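Local coordinates for protein muconate cycloisomerase (Azorhizobium caulinodans, PDB 3MY9) that is a member of the enolase superfamily, with an alpha+beta capping domain set on a TIM-barrel-like domain, and holds magnesium ions in the crystal, at residues A[108-113]-A[356-361]; A[37-42]-A[304-309]; A[83-88]-A[114-119]; A[280-285]-A[312-317]; A[341-346]-A[351-356]. One frame throughout, in Å; residues are numbered along the deposited sequence.

Interaction 1 of 5, residues A[108-113]-A[356-361]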
# COMPACT_ATOMS: atom_id res chain seq x y z
N VAL A 108 -33.54 0.41 -27.38
CA VAL A 108 -34.41 1.56 -27.20
C VAL A 108 -33.67 2.87 -27.46
O VAL A 108 -34.16 3.71 -28.20
CB VAL A 108 -35.01 1.60 -25.80
CG1 VAL A 108 -35.64 2.95 -25.53
CG2 VAL A 108 -36.04 0.49 -25.63
N GLU A 109 -32.48 3.02 -26.87
CA GLU A 109 -31.62 4.20 -27.05
C GLU A 109 -31.28 4.42 -28.53
O GLU A 109 -31.44 5.51 -29.07
CB GLU A 109 -30.34 4.01 -26.25
CG GLU A 109 -29.37 5.18 -26.27
CD GLU A 109 -27.97 4.79 -25.83
OE1 GLU A 109 -27.50 3.72 -26.25
OE2 GLU A 109 -27.35 5.55 -25.04
N MET A 110 -30.79 3.36 -29.16
CA MET A 110 -30.51 3.32 -30.60
C MET A 110 -31.67 3.93 -31.43
O MET A 110 -31.49 4.85 -32.23
CB MET A 110 -30.36 1.83 -30.95
CG MET A 110 -29.54 1.46 -32.12
SD MET A 110 -29.38 -0.35 -32.15
CE MET A 110 -28.42 -0.65 -30.70
N ALA A 111 -32.87 3.40 -31.21
CA ALA A 111 -34.05 3.81 -31.95
C ALA A 111 -34.42 5.27 -31.69
O ALA A 111 -34.78 5.99 -32.61
CB ALA A 111 -35.21 2.88 -31.61
N LEU A 112 -34.31 5.72 -30.44
CA LEU A 112 -34.66 7.12 -30.11
C LEU A 112 -33.67 8.08 -30.74
O LEU A 112 -34.06 9.17 -31.17
CB LEU A 112 -34.69 7.36 -28.60
CG LEU A 112 -36.03 7.21 -27.90
CD1 LEU A 112 -36.72 5.93 -28.30
CD2 LEU A 112 -35.76 7.26 -26.40
N LEU A 113 -32.40 7.70 -30.76
CA LEU A 113 -31.37 8.49 -31.43
C LEU A 113 -31.54 8.48 -32.95
O LEU A 113 -31.27 9.49 -33.60
CB LEU A 113 -29.96 8.02 -31.02
CG LEU A 113 -29.63 8.13 -29.53
CD1 LEU A 113 -28.21 7.62 -29.16
CD2 LEU A 113 -29.81 9.58 -29.05
N PRO A 356 -28.86 10.83 -41.97
CA PRO A 356 -29.40 11.11 -40.65
C PRO A 356 -29.65 9.87 -39.81
O PRO A 356 -29.77 8.76 -40.34
CB PRO A 356 -30.72 11.82 -40.94
CG PRO A 356 -31.06 11.48 -42.33
CD PRO A 356 -29.77 11.25 -43.05
N GLY A 357 -29.75 10.06 -38.49
CA GLY A 357 -29.99 8.96 -37.58
C GLY A 357 -28.89 7.93 -37.68
O GLY A 357 -27.71 8.29 -37.73
N LEU A 358 -29.28 6.66 -37.74
CA LEU A 358 -28.31 5.57 -37.87
C LEU A 358 -27.69 5.52 -39.28
O LEU A 358 -26.61 4.98 -39.47
CB LEU A 358 -28.94 4.23 -37.52
CG LEU A 358 -29.24 4.02 -36.03
CD1 LEU A 358 -30.26 2.90 -35.83
CD2 LEU A 358 -27.96 3.75 -35.25
N GLY A 359 -28.39 6.10 -40.26
CA GLY A 359 -27.96 6.10 -41.65
C GLY A 359 -28.29 4.82 -42.41
O GLY A 359 -27.56 4.44 -43.31
N ILE A 360 -29.39 4.16 -42.04
CA ILE A 360 -29.85 2.90 -42.66
C ILE A 360 -31.35 3.02 -42.91
O ILE A 360 -32.02 3.86 -42.30
CB ILE A 360 -29.59 1.67 -41.72
CG1 ILE A 360 -30.50 1.71 -40.48
CG2 ILE A 360 -28.15 1.63 -41.27
CD1 ILE A 360 -30.25 0.58 -39.51
N SER A 361 -31.89 2.20 -43.81
CA SER A 361 -33.33 2.18 -44.05
C SER A 361 -33.89 0.76 -44.01
O SER A 361 -33.22 -0.18 -44.43
CB SER A 361 -33.67 2.84 -45.38
OG SER A 361 -32.64 2.60 -46.32
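Met110 and Leu358 carry this contact. Met110 CG lies 4.0 Å from Leu358 CD1, and the other methyl, Leu358 CD2, is 4.2 Å from the same Met110 CG. The fork of the leucine therefore straddles one methylene, and the two side chains cross at about a right angle. Met110 gets there because its CG stands opposite the backbone N (chi1 -154°), so the chain leaves the helix past its own carbonyl carbon. It stays extended to SD, then bends at the last torsion (chi3 -67°). Leu358 is the other way round: its CG sits beside the backbone N, and its CB points at the helix.

The second touch is looser and involves backbone. Leu113 O is 4.2 Å from Gly357 CA. Gly357 and Leu358 are the corner residues of a type II' beta turn from Pro356 to Gly359. The turn is closed by a weak hydrogen bond from Gly359 N to Pro356 O (3.0 Å). Gly357 has the positive phi (60°) that this turn needs at its first corner. The turn thus presents Leu358 to the helix while all four touching residues stay buried.

Polar groups hold the loop nearby. Leu358 N is hydrogen-bonded to Asp114 OD1, and Leu358 O to Gln313 NE2. The contact joins helix 102-120 of the N-terminal domain to the loop between strand 349-351 and helix 364-370. Helix 305-316 covers both Met110 and Leu358 through Ala310, while helix 87-97 meets Leu113 through Val87.

Interaction 2 of 5, residues A[37-42]-A[304-309]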
# COMPACT_ATOMS: atom_id res chain seq x y z
N ARG A 37 -33.04 -12.80 -33.99
CA ARG A 37 -32.70 -11.42 -33.67
C ARG A 37 -33.93 -10.66 -33.19
O ARG A 37 -35.03 -10.85 -33.71
CB ARG A 37 -32.12 -10.73 -34.91
CG ARG A 37 -30.89 -11.42 -35.54
CD ARG A 37 -30.72 -11.04 -36.99
NE ARG A 37 -30.55 -9.60 -37.15
CZ ARG A 37 -30.65 -8.93 -38.30
NH1 ARG A 37 -30.93 -9.57 -39.43
NH2 ARG A 37 -30.47 -7.61 -38.30
N VAL A 38 -33.74 -9.79 -32.20
CA VAL A 38 -34.82 -8.95 -31.68
C VAL A 38 -34.66 -7.56 -32.28
O VAL A 38 -33.65 -6.88 -32.03
CB VAL A 38 -34.76 -8.83 -30.13
CG1 VAL A 38 -36.13 -8.43 -29.58
CG2 VAL A 38 -34.27 -10.12 -29.49
N LEU A 39 -35.64 -7.15 -33.07
CA LEU A 39 -35.66 -5.82 -33.66
C LEU A 39 -36.83 -5.04 -33.08
O LEU A 39 -37.92 -5.59 -32.88
CB LEU A 39 -35.78 -5.91 -35.17
CG LEU A 39 -35.01 -7.03 -35.84
CD1 LEU A 39 -35.46 -7.16 -37.29
CD2 LEU A 39 -33.50 -6.81 -35.73
N LEU A 40 -36.59 -3.76 -32.82
CA LEU A 40 -37.58 -2.87 -32.22
C LEU A 40 -37.77 -1.71 -33.17
O LEU A 40 -36.81 -1.10 -33.62
CB LEU A 40 -37.04 -2.34 -30.88
CG LEU A 40 -37.79 -1.19 -30.19
CD1 LEU A 40 -39.02 -1.71 -29.45
CD2 LEU A 40 -36.85 -0.46 -29.22
N GLU A 41 -39.03 -1.42 -33.49
CA GLU A 41 -39.35 -0.26 -34.30
C GLU A 41 -40.11 0.72 -33.42
O GLU A 41 -41.16 0.39 -32.89
CB GLU A 41 -40.22 -0.66 -35.50
CG GLU A 41 -40.54 0.50 -36.46
CD GLU A 41 -41.82 0.28 -37.27
OE1 GLU A 41 -42.81 -0.22 -36.70
OE2 GLU A 41 -41.85 0.63 -38.47
N VAL A 42 -39.58 1.93 -33.30
CA VAL A 42 -40.27 2.96 -32.53
C VAL A 42 -40.78 4.04 -33.47
O VAL A 42 -40.12 4.38 -34.44
CB VAL A 42 -39.35 3.55 -31.46
CG1 VAL A 42 -40.15 4.52 -30.57
CG2 VAL A 42 -38.76 2.44 -30.63
N GLY A 304 -25.64 -7.90 -37.70
CA GLY A 304 -26.99 -7.40 -37.90
C GLY A 304 -26.92 -5.91 -38.15
O GLY A 304 -26.33 -5.16 -37.36
N GLY A 305 -27.52 -5.48 -39.25
CA GLY A 305 -27.25 -4.16 -39.80
C GLY A 305 -27.57 -3.01 -38.87
O GLY A 305 -26.90 -1.99 -38.91
N ILE A 306 -28.60 -3.19 -38.04
CA ILE A 306 -29.08 -2.14 -37.16
C ILE A 306 -28.13 -1.94 -36.00
O ILE A 306 -27.76 -0.81 -35.69
CB ILE A 306 -30.51 -2.43 -36.64
CG1 ILE A 306 -31.47 -2.60 -37.81
CG2 ILE A 306 -30.98 -1.29 -35.75
CD1 ILE A 306 -32.85 -3.06 -37.40
N ALA A 307 -27.72 -3.03 -35.37
CA ALA A 307 -26.75 -2.97 -34.27
C ALA A 307 -25.36 -2.55 -34.76
O ALA A 307 -24.60 -1.88 -34.04
CB ALA A 307 -26.66 -4.33 -33.58
N LEU A 308 -25.02 -2.97 -35.97
CA LEU A 308 -23.75 -2.60 -36.57
C LEU A 308 -23.71 -1.12 -36.90
O LEU A 308 -22.70 -0.48 -36.73
CB LEU A 308 -23.52 -3.40 -37.85
CG LEU A 308 -22.24 -3.10 -38.62
CD1 LEU A 308 -21.03 -3.27 -37.74
CD2 LEU A 308 -22.19 -4.03 -39.82
N ALA A 309 -24.82 -0.57 -37.37
CA ALA A 309 -24.90 0.88 -37.67
C ALA A 309 -24.65 1.66 -36.37
O ALA A 309 -23.89 2.61 -36.34
CB ALA A 309 -26.27 1.24 -38.28
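The guanidinium of Arg37 has Gly304 over one of its faces. Arg37 NH2 is 3.5 Å from Gly304 CA, and Arg37 CZ follows at 4.0 Å from the same carbon. Gly305 N comes in obliquely, 3.8 Å from Arg37 NH2. This is the junction of the enolase-superfamily fold where the antiparallel sheet of the capping domain meets a helix of the barrel domain. Strand 35-44 brings the arginine, and helix 305-316 begins beneath it.

Gly304 is the N-cap of that helix. Having no side chain, it lets the flat group come down close to the backbone. Two carboxylates outside the segments serve both partners: Glu53 forms a salt bridge with Arg37 NE and a weak hydrogen bond with Ala307 N, and Asp337 does the same for Arg37 NH1 and Gly305 N. Their negative charge probably offsets both the guanidinium and the positive end of the helix dipole.

The arginine chain turns at chi3 (59°) to bring its end over the glycine. Two residues on, Leu39 makes the apolar half of the contact, in a wholly buried setting. Its side chain and that of Ile306 approach at a slant. Ile306 is extended through its longer branch (chi2 173°), which carries CD1 out to the strand, and its CB points the same way. Met110 also touches Ile306, so helix 102-120 borders this patch. The apolar touch itself is between two methyls, Leu39 CD2 and Ile306 CD1, 4.2 Å apart.

Interaction 3 of 5, residues A[83-88]-A[114-119]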
# COMPACT_ATOMS: atom_id res chain seq x y z
N PRO A 83 -40.34 11.46 -23.84
CA PRO A 83 -39.86 12.49 -24.78
C PRO A 83 -38.55 12.09 -25.46
O PRO A 83 -37.56 11.82 -24.80
CB PRO A 83 -39.71 13.75 -23.92
CG PRO A 83 -40.33 13.39 -22.55
CD PRO A 83 -40.24 11.91 -22.43
N ILE A 84 -38.57 12.07 -26.80
CA ILE A 84 -37.47 11.50 -27.58
C ILE A 84 -36.17 12.30 -27.47
O ILE A 84 -35.11 11.74 -27.64
CB ILE A 84 -37.88 11.35 -29.08
CG1 ILE A 84 -39.02 10.34 -29.21
CG2 ILE A 84 -36.70 10.87 -29.94
CD1 ILE A 84 -39.77 10.47 -30.52
N LYS A 85 -36.25 13.61 -27.20
CA LYS A 85 -35.08 14.44 -26.89
C LYS A 85 -34.44 14.09 -25.55
O LYS A 85 -33.34 14.54 -25.29
CB LYS A 85 -35.45 15.93 -26.79
CG LYS A 85 -35.80 16.66 -28.06
CD LYS A 85 -36.67 17.94 -27.72
CE LYS A 85 -35.82 19.20 -27.55
NZ LYS A 85 -36.53 20.48 -27.62
N ARG A 86 -35.11 13.33 -24.68
CA ARG A 86 -34.53 13.01 -23.35
C ARG A 86 -34.08 11.57 -23.22
O ARG A 86 -34.55 10.84 -22.35
CB ARG A 86 -35.50 13.34 -22.22
CG ARG A 86 -35.86 14.79 -22.16
CD ARG A 86 -36.58 15.14 -20.85
NE ARG A 86 -36.87 16.56 -20.80
CZ ARG A 86 -36.90 17.30 -19.69
NH1 ARG A 86 -37.17 18.59 -19.79
NH2 ARG A 86 -36.67 16.76 -18.48
N VAL A 87 -33.12 11.19 -24.04
CA VAL A 87 -32.61 9.83 -24.09
C VAL A 87 -31.92 9.39 -22.78
O VAL A 87 -32.21 8.31 -22.25
CB VAL A 87 -31.64 9.69 -25.27
CG1 VAL A 87 -31.14 8.26 -25.38
CG2 VAL A 87 -32.38 10.14 -26.58
N ARG A 88 -31.01 10.22 -22.26
CA ARG A 88 -30.31 9.88 -21.02
C ARG A 88 -31.29 9.76 -19.87
O ARG A 88 -31.09 8.93 -18.98
CB ARG A 88 -29.22 10.90 -20.67
CG ARG A 88 -28.10 10.27 -19.81
CD ARG A 88 -27.11 11.31 -19.28
NE ARG A 88 -26.52 12.18 -20.31
CZ ARG A 88 -25.40 11.93 -20.96
NH1 ARG A 88 -24.73 10.81 -20.74
NH2 ARG A 88 -24.94 12.80 -21.86
N ASP A 114 -32.00 7.36 -33.51
CA ASP A 114 -32.35 7.25 -34.94
C ASP A 114 -33.46 8.27 -35.28
O ASP A 114 -33.31 9.07 -36.21
CB ASP A 114 -32.81 5.82 -35.24
CG ASP A 114 -32.81 5.47 -36.74
OD1 ASP A 114 -32.12 6.12 -37.56
OD2 ASP A 114 -33.50 4.48 -37.08
N ILE A 115 -34.53 8.27 -34.49
CA ILE A 115 -35.63 9.20 -34.67
C ILE A 115 -35.17 10.65 -34.52
O ILE A 115 -35.42 11.47 -35.38
CB ILE A 115 -36.77 8.96 -33.67
CG1 ILE A 115 -37.48 7.63 -33.95
CG2 ILE A 115 -37.78 10.08 -33.75
CD1 ILE A 115 -38.65 7.37 -32.97
N LEU A 116 -34.50 10.94 -33.41
CA LEU A 116 -33.99 12.30 -33.13
C LEU A 116 -33.10 12.81 -34.27
O LEU A 116 -33.22 13.95 -34.70
CB LEU A 116 -33.21 12.31 -31.82
CG LEU A 116 -32.70 13.65 -31.31
CD1 LEU A 116 -33.84 14.67 -31.17
CD2 LEU A 116 -31.97 13.45 -29.95
N GLY A 117 -32.23 11.93 -34.75
CA GLY A 117 -31.38 12.26 -35.88
C GLY A 117 -32.16 12.60 -37.15
O GLY A 117 -31.87 13.61 -37.81
N LYS A 118 -33.12 11.75 -37.50
CA LYS A 118 -33.93 11.95 -38.70
C LYS A 118 -34.78 13.20 -38.61
O LYS A 118 -35.05 13.84 -39.61
CB LYS A 118 -34.86 10.75 -38.96
CG LYS A 118 -34.16 9.47 -39.41
CD LYS A 118 -35.19 8.41 -39.74
CE LYS A 118 -34.59 7.03 -39.74
NZ LYS A 118 -35.66 6.06 -40.10
N ALA A 119 -35.22 13.53 -37.39
CA ALA A 119 -36.07 14.71 -37.16
C ALA A 119 -35.27 15.99 -37.30
O ALA A 119 -35.81 17.02 -37.63
CB ALA A 119 -36.71 14.63 -35.76
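Ile84 packs closely on Ile115, with Ile84 CD1 3.8 Å from Ile115 CG2. The two side chains cross at about a right angle, and Ile115 CG2 also lies 4.0 Å from Ile84 CG2. The CG2 methyl of Ile84, on the branch that lies beside its carbonyl carbon, comes down on the helix backbone, 4.1 Å from Leu116 N. Both isoleucines and Leu116 point their CB atoms across the contact and are buried. This is the tight part.

The other side is looser. Lys85 gives only its aliphatic stem: Lys85 CG is 4.2 Å from Leu116 CD1. Beyond it the chain bends at chi3 (93°) and leads away from the helix. Its NZ has a weak hydrogen bond to Trp4 O, and long, weak ion pairs with Asp5 and with Asp126 of the second subunit. Next to it Arg86, also partly exposed, forms a salt bridge with Asp134 of the second subunit.

The contact fastens the type I turn from Pro83 to Arg86, just ahead of helix 87-97, to helix 102-120. Strand 35-44 closes over the apolar part, with Ser44 on Ile84 and Val42 on Ile115.

Interaction 4 of 5, residues A[280-285]-A[312-317]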
# COMPACT_ATOMS: atom_id res chain seq x y z
N MET A 280 -24.27 6.03 -25.06
CA MET A 280 -23.83 7.06 -24.10
C MET A 280 -22.96 6.44 -22.99
O MET A 280 -21.96 7.02 -22.60
CB MET A 280 -25.02 7.85 -23.51
CG MET A 280 -25.71 8.81 -24.55
SD MET A 280 -27.04 9.94 -23.94
CE MET A 280 -27.57 10.37 -25.61
N LYS A 281 -23.33 5.26 -22.49
CA LYS A 281 -22.53 4.56 -21.48
C LYS A 281 -21.15 4.19 -22.04
O LYS A 281 -20.16 4.29 -21.34
CB LYS A 281 -23.21 3.29 -21.00
CG LYS A 281 -24.57 3.48 -20.30
CD LYS A 281 -24.42 4.12 -18.95
CE LYS A 281 -25.72 4.00 -18.15
NZ LYS A 281 -25.46 4.32 -16.71
N ALA A 282 -21.08 3.81 -23.32
CA ALA A 282 -19.77 3.52 -23.92
C ALA A 282 -18.87 4.77 -23.99
O ALA A 282 -17.65 4.68 -23.80
CB ALA A 282 -19.92 2.90 -25.30
N GLN A 283 -19.46 5.93 -24.27
CA GLN A 283 -18.67 7.18 -24.28
C GLN A 283 -18.25 7.60 -22.86
O GLN A 283 -17.20 8.19 -22.68
CB GLN A 283 -19.43 8.29 -24.96
CG GLN A 283 -19.54 8.15 -26.47
CD GLN A 283 -19.87 9.49 -27.16
OE1 GLN A 283 -20.69 10.25 -26.66
NE2 GLN A 283 -19.21 9.76 -28.29
N SER A 284 -19.08 7.32 -21.85
CA SER A 284 -18.68 7.60 -20.47
C SER A 284 -17.50 6.71 -20.08
O SER A 284 -16.54 7.18 -19.47
CB SER A 284 -19.84 7.33 -19.50
OG SER A 284 -20.93 8.18 -19.79
N LEU A 285 -17.60 5.42 -20.43
CA LEU A 285 -16.54 4.46 -20.23
C LEU A 285 -15.25 4.98 -20.86
O LEU A 285 -14.19 5.02 -20.21
CB LEU A 285 -16.93 3.13 -20.87
CG LEU A 285 -16.00 1.93 -20.70
CD1 LEU A 285 -16.68 0.65 -21.14
CD2 LEU A 285 -14.78 2.13 -21.53
N THR A 312 -20.95 1.46 -35.36
CA THR A 312 -20.13 2.24 -36.26
C THR A 312 -20.23 3.75 -35.99
O THR A 312 -19.24 4.47 -36.02
CB THR A 312 -20.54 1.92 -37.71
OG1 THR A 312 -20.24 0.54 -37.98
CG2 THR A 312 -19.78 2.77 -38.67
N GLN A 313 -21.45 4.23 -35.72
CA GLN A 313 -21.68 5.63 -35.31
C GLN A 313 -20.98 5.97 -34.00
O GLN A 313 -20.32 7.02 -33.86
CB GLN A 313 -23.19 5.91 -35.14
CG GLN A 313 -24.01 5.72 -36.40
CD GLN A 313 -23.89 6.86 -37.38
OE1 GLN A 313 -23.47 7.96 -37.03
NE2 GLN A 313 -24.28 6.61 -38.63
N LEU A 314 -21.14 5.09 -33.01
CA LEU A 314 -20.43 5.26 -31.75
C LEU A 314 -18.93 5.42 -31.98
O LEU A 314 -18.31 6.37 -31.49
CB LEU A 314 -20.68 4.09 -30.80
CG LEU A 314 -19.72 4.16 -29.59
CD1 LEU A 314 -20.26 5.21 -28.62
CD2 LEU A 314 -19.51 2.81 -28.95
N ILE A 315 -18.34 4.48 -32.71
CA ILE A 315 -16.90 4.50 -32.86
C ILE A 315 -16.49 5.72 -33.67
O ILE A 315 -15.49 6.35 -33.37
CB ILE A 315 -16.38 3.21 -33.48
CG1 ILE A 315 -16.61 2.02 -32.53
CG2 ILE A 315 -14.88 3.33 -33.81
CD1 ILE A 315 -16.33 0.64 -33.19
N ALA A 316 -17.30 6.09 -34.66
CA ALA A 316 -17.05 7.27 -35.46
C ALA A 316 -16.92 8.55 -34.60
O ALA A 316 -16.16 9.46 -34.96
CB ALA A 316 -18.18 7.43 -36.47
N ALA A 317 -17.65 8.58 -33.49
CA ALA A 317 -17.76 9.76 -32.61
C ALA A 317 -16.94 9.65 -31.33
O ALA A 317 -17.07 10.50 -30.43
CB ALA A 317 -19.24 9.98 -32.24
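Gln283 and Leu314 bring the two helices nearest, their CA atoms 7.9 Å apart, and Ala317 is the first residue beyond the second helix. Leu314 reaches across to the other helix. Its first torsion (chi1 169°) sends the side chain out past its own carbonyl carbon, and the chi2 of 78° spreads the two methyls over neighbouring residues. Leu314 CD2 lies 3.7 Å from Ala282 CB. The other methyl, Leu314 CD1, is 3.7 Å from Gln283 CG. Ala282 CB touches both methyls, CD2 more closely, as it is 4.1 Å from Leu314 CD1. Gln283 and Leu314 run past each other in opposite directions.

Gln283 is extended beyond CG, and its amide passes Leu314 towards the end of the second helix. There Gln283 NE2 comes within 3.1 Å of Ala317 O. It also lies 4.0 Å from Ala317 CB. Outside the two segments the same nitrogen is hydrogen-bonded to Leu128 O and to the hydroxyl of Thr318.

Helices 279-292 and 305-316 are successive helices of the barrel domain, joined through the short strands 296-297 and 300-301. Helix 273-276 borders the apolar side, where Cys276 touches Ala282 and Ile273 touches Leu314.

The contact therefore has two chemistries side by side. Leu314 packs between the helices against Ala282 and the aliphatic stem of Gln283. At the border of this patch the amide nitrogen of Gln283 is held by Leu128 O and Thr318 OG1, and these two bonds would help set the amide's rotation.

Interaction 5 of 5, residues A[341-346]-A[351-356]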
# COMPACT_ATOMS: atom_id res chain seq x y z
N GLU A 341 -29.89 -1.25 -47.81
CA GLU A 341 -28.46 -1.31 -48.18
C GLU A 341 -27.56 -1.67 -47.00
O GLU A 341 -27.72 -1.14 -45.90
CB GLU A 341 -27.98 0.00 -48.78
CG GLU A 341 -28.52 0.24 -50.17
CD GLU A 341 -27.89 1.43 -50.86
OE1 GLU A 341 -27.75 1.36 -52.12
OE2 GLU A 341 -27.56 2.43 -50.16
N ARG A 342 -26.60 -2.54 -47.26
CA ARG A 342 -25.68 -3.02 -46.24
C ARG A 342 -24.67 -1.96 -45.81
O ARG A 342 -24.28 -1.12 -46.61
CB ARG A 342 -24.91 -4.22 -46.79
CG ARG A 342 -25.76 -5.47 -47.02
CD ARG A 342 -25.94 -6.29 -45.73
NE ARG A 342 -26.13 -7.71 -46.04
CZ ARG A 342 -25.35 -8.71 -45.63
NH1 ARG A 342 -25.65 -9.96 -46.01
NH2 ARG A 342 -24.30 -8.51 -44.83
N ILE A 343 -24.27 -1.99 -44.53
CA ILE A 343 -23.07 -1.26 -44.10
C ILE A 343 -21.90 -1.87 -44.84
O ILE A 343 -21.77 -3.10 -44.91
CB ILE A 343 -22.79 -1.41 -42.58
CG1 ILE A 343 -23.89 -0.73 -41.76
CG2 ILE A 343 -21.43 -0.80 -42.24
CD1 ILE A 343 -23.41 0.51 -40.98
N ALA A 344 -21.05 -1.01 -45.39
CA ALA A 344 -20.00 -1.44 -46.32
C ALA A 344 -18.65 -1.46 -45.63
O ALA A 344 -18.36 -0.59 -44.81
CB ALA A 344 -19.95 -0.50 -47.50
N ASN A 345 -17.83 -2.43 -46.01
CA ASN A 345 -16.42 -2.41 -45.71
C ASN A 345 -15.59 -2.61 -46.99
O ASN A 345 -16.03 -3.28 -47.91
CB ASN A 345 -16.07 -3.45 -44.62
CG ASN A 345 -16.14 -4.87 -45.12
OD1 ASN A 345 -15.12 -5.49 -45.42
ND2 ASN A 345 -17.36 -5.40 -45.22
N SER A 346 -14.41 -1.99 -47.03
CA SER A 346 -13.49 -2.11 -48.16
C SER A 346 -12.07 -1.86 -47.72
O SER A 346 -11.81 -1.02 -46.86
CB SER A 346 -13.84 -1.08 -49.25
OG SER A 346 -13.11 -1.36 -50.44
N ILE A 351 -16.94 1.44 -43.68
CA ILE A 351 -17.29 2.80 -44.11
C ILE A 351 -18.42 3.22 -43.22
O ILE A 351 -19.41 2.49 -43.10
CB ILE A 351 -17.71 2.85 -45.57
CG1 ILE A 351 -16.71 2.09 -46.43
CG2 ILE A 351 -17.82 4.32 -46.05
CD1 ILE A 351 -15.34 2.68 -46.38
N VAL A 352 -18.25 4.35 -42.52
CA VAL A 352 -19.28 4.81 -41.59
C VAL A 352 -20.41 5.36 -42.45
O VAL A 352 -20.19 6.30 -43.21
CB VAL A 352 -18.76 5.87 -40.56
CG1 VAL A 352 -19.89 6.34 -39.65
CG2 VAL A 352 -17.65 5.30 -39.69
N PRO A 353 -21.60 4.73 -42.38
CA PRO A 353 -22.68 5.11 -43.26
C PRO A 353 -23.05 6.57 -43.05
O PRO A 353 -23.07 7.05 -41.92
CB PRO A 353 -23.85 4.24 -42.78
CG PRO A 353 -23.55 4.01 -41.35
CD PRO A 353 -22.07 3.80 -41.33
N ASP A 354 -23.32 7.25 -44.15
CA ASP A 354 -23.70 8.64 -44.15
C ASP A 354 -25.22 8.74 -43.95
O ASP A 354 -25.96 7.75 -44.13
CB ASP A 354 -23.28 9.28 -45.49
CG ASP A 354 -21.76 9.23 -45.74
OD1 ASP A 354 -20.97 9.11 -44.75
OD2 ASP A 354 -21.35 9.29 -46.91
N GLY A 355 -25.69 9.93 -43.59
CA GLY A 355 -27.12 10.17 -43.52
C GLY A 355 -27.64 10.29 -42.12
O GLY A 355 -26.97 9.91 -41.16
N PRO A 356 -28.86 10.83 -41.97
CA PRO A 356 -29.40 11.11 -40.65
C PRO A 356 -29.65 9.87 -39.81
O PRO A 356 -29.77 8.76 -40.34
CB PRO A 356 -30.72 11.82 -40.94
CG PRO A 356 -31.06 11.48 -42.33
CD PRO A 356 -29.77 11.25 -43.05
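This contact belongs to a tight antiparallel hairpin on the surface of the barrel domain, where strand 345-346 turns back into strand 349-351 at the margin of the mixed sheet. Ala344 and Ile351 are joined across it by one backbone hydrogen bond. Ile351 N gives its hydrogen to Ala344 O at 2.7 Å. The bond is nearly straight (175° at the hydrogen), and the donor is tilted 18° from the carbonyl plane.

The side chain of Ile351 leans over the same oxygen. Ile351 CG1 is 3.5 Å from Ala344 O, and Ile351 CB is 3.6 Å from it. CG1 sits beside the backbone N of Ile351, which is the side where that oxygen is bound. Ala344 CB lies farther off, 4.3 Å from Ile351 CG1.

The other half is apolar. Ile343 CD1 rests on the ring of Pro353, 3.5 Å from Pro353 CG and 3.6 Å from Pro353 CD. The two side chains meet aslant. The chi2 of Ile343 (-113°) is away from a staggered value, and it swings CD1 onto the ring. The CG2 methyl of Ile343 comes to 4.0 Å from Ile351 O. Behind the pair lies helix 305-316: Ala309 meets Ile343, and Thr312 and Gln313 meet Pro353.

The chemistry is thus split along the chain. One short, nearly straight backbone bond pairs Ala344 with Ile351 at the exposed side. Beside it, Ile343 and Pro353 meet through side chains. Pro353 has no N-H to give the strand opposite, consistent with an apolar contact here instead of a second backbone bond.

How the interactions relate
From the N terminus, segment 37-42 of strand 35-44 opens interaction 2, which closes only at 304-309. Interaction 3 opens at 83-88 and closes at 114-119, wholly within that span. Interaction 1 opens at 108-113 and closes at 356-361, so it crosses both 2 and 3. Interaction 4 (280-285 to 312-317) crosses interaction 2, and both use helix 305-316. Interactions 4 and 5 lie within the span of interaction 1, and 5 comes after 4. Interaction 3 lies in the N-terminal capping domain; 4 and 5 lie in the barrel domain. Interactions 1 and 2 join the two domains, and 3 and 4 also touch the second subunit.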